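Local coordinates for chromosome partition protein Smc (Pyrococcus yayanosii, PDB 5XEI), which probably acts in chromosome condensation and partitioning as a homodimer, hydrolysing ATP and binding DNA, at residues Glu222-Ala227 / Asp307-Ile312. Sequence-based numbering, arbitrary orientation.
Sequences ERLERA and DMEAEI
With CG anti to the backbone N (chi1 -150°) and further bends at chi2 and chi3, M308 reaches across to segment 222-227 of helix 170-246 and folds its methylthio end against the backbone of L224. L224, its own CG likewise anti to N (chi1 176°), directs its branched end toward helix 298-315, where a forked apolar side chain can meet several neighbours. It runs past M308 in the opposite direction, L224 CB 3.9 Å from M308 CG. The methyl CE rests on the backbone at L224 and also meets the methyl of A227, with A227 CB and M308 CE 3.9 Å apart. Alanine suits that place because its short side chain lets the flexible methionine lie close to the helix. SD turns toward R223, touching the aliphatic root of that arginine (R223 CB to M308 SD 3.6 Å) while the guanidinium leads away from the contact. The branched end of L224 spreads over E309 and I312: CD1 is nearest E309 CG at 3.8 Å, CD2 nearest I312 CD1 at 3.9 Å. The side chains of L224 and E309 cross at about a right angle; E309 lends methylenes to the apolar seam while its carboxylate makes a weak, long ion pair with R228. An alanine in place of M308 would probably open a gap beside the backbone of L224 and deprive the methyl of A227 of the CE it packs on. The segments run nearly antiparallel (156°), their axes 9.8 Å apart at closest. Away from the predicted ATP site of the head domain, in the coiled-coil part of the molecule, the contact packs the short helix 298-315 against the long helix 170-246, where I305 packs on L224 and A227, and L220 of helix 170-246 touches M308 and I312.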
# COMPACT_ATOMS: atom_id res chain seq x y z
N GLU A 222 -53.17 33.49 22.80
CA GLU A 222 -54.19 33.99 21.89
C GLU A 222 -55.58 33.94 22.51
O GLU A 222 -56.35 34.89 22.41
CB GLU A 222 -54.17 33.20 20.60
CG GLU A 222 -52.94 33.44 19.83
CD GLU A 222 -53.26 33.67 18.38
OE1 GLU A 222 -54.22 33.03 17.87
OE2 GLU A 222 -52.59 34.55 17.78
N ARG A 223 -55.92 32.81 23.14
CA ARG A 223 -57.20 32.78 23.84
C ARG A 223 -57.24 33.86 24.91
O ARG A 223 -58.22 34.62 25.00
CB ARG A 223 -57.47 31.38 24.40
CG ARG A 223 -58.00 30.39 23.35
CD ARG A 223 -59.51 30.55 22.95
NE ARG A 223 -59.92 31.90 22.53
CZ ARG A 223 -61.18 32.31 22.32
NH1 ARG A 223 -62.20 31.46 22.44
NH2 ARG A 223 -61.41 33.58 21.95
N LEU A 224 -56.15 34.03 25.66
CA LEU A 224 -56.10 35.08 26.67
C LEU A 224 -56.40 36.46 26.08
O LEU A 224 -57.00 37.30 26.75
CB LEU A 224 -54.75 35.08 27.38
CG LEU A 224 -54.54 36.19 28.41
CD1 LEU A 224 -55.57 36.09 29.52
CD2 LEU A 224 -53.13 36.15 28.96
N GLU A 225 -56.02 36.71 24.83
CA GLU A 225 -56.22 38.08 24.36
C GLU A 225 -57.63 38.31 23.82
O GLU A 225 -58.19 39.39 24.03
CB GLU A 225 -55.19 38.46 23.30
CG GLU A 225 -54.95 40.00 23.20
CD GLU A 225 -54.33 40.64 24.48
OE1 GLU A 225 -53.97 41.85 24.44
OE2 GLU A 225 -54.20 39.97 25.53
N ARG A 226 -58.22 37.33 23.15
CA ARG A 226 -59.61 37.48 22.74
C ARG A 226 -60.52 37.63 23.97
O ARG A 226 -61.38 38.51 24.03
CB ARG A 226 -60.02 36.30 21.87
CG ARG A 226 -58.98 35.82 20.80
CD ARG A 226 -59.70 34.91 19.74
NE ARG A 226 -58.83 34.11 18.84
CZ ARG A 226 -58.12 33.03 19.19
NH1 ARG A 226 -58.15 32.62 20.44
NH2 ARG A 226 -57.37 32.35 18.30
N ALA A 227 -60.29 36.80 24.99
CA ALA A 227 -60.98 36.97 26.27
C ALA A 227 -60.79 38.37 26.84
O ALA A 227 -61.71 38.92 27.47
CB ALA A 227 -60.49 35.92 27.27
N ASP A 307 -57.38 32.50 35.29
CA ASP A 307 -56.90 31.14 35.09
C ASP A 307 -55.90 31.09 33.94
O ASP A 307 -54.76 30.63 34.11
CB ASP A 307 -58.07 30.20 34.83
N MET A 308 -56.31 31.55 32.76
CA MET A 308 -55.43 31.52 31.59
C MET A 308 -54.11 32.20 31.90
O MET A 308 -53.05 31.71 31.51
CB MET A 308 -56.13 32.20 30.42
CG MET A 308 -55.74 31.67 29.07
SD MET A 308 -57.16 31.63 27.95
CE MET A 308 -58.02 33.12 28.46
N GLU A 309 -54.14 33.31 32.63
CA GLU A 309 -52.91 33.94 33.08
C GLU A 309 -52.12 33.05 34.02
O GLU A 309 -50.90 33.20 34.15
CB GLU A 309 -53.21 35.26 33.78
CG GLU A 309 -53.86 36.31 32.92
CD GLU A 309 -53.96 37.64 33.65
OE1 GLU A 309 -52.90 38.23 33.93
OE2 GLU A 309 -55.08 38.07 33.97
N ALA A 310 -52.79 32.13 34.72
CA ALA A 310 -52.07 31.27 35.63
C ALA A 310 -51.35 30.14 34.89
O ALA A 310 -50.17 29.88 35.15
CB ALA A 310 -53.01 30.71 36.69
N GLU A 311 -52.02 29.47 33.95
CA GLU A 311 -51.34 28.38 33.28
C GLU A 311 -50.32 28.86 32.27
O GLU A 311 -49.44 28.09 31.87
CB GLU A 311 -52.34 27.44 32.61
CG GLU A 311 -53.49 28.12 31.95
CD GLU A 311 -54.69 27.21 31.89
OE1 GLU A 311 -54.54 26.07 31.38
OE2 GLU A 311 -55.77 27.63 32.36
N ILE A 312 -50.40 30.13 31.86
CA ILE A 312 -49.23 30.70 31.20
C ILE A 312 -48.08 30.77 32.18
O ILE A 312 -46.94 30.44 31.84
CB ILE A 312 -49.56 32.06 30.58
CG1 ILE A 312 -50.51 31.87 29.39
CG2 ILE A 312 -48.30 32.76 30.11
CD1 ILE A 312 -50.68 33.12 28.55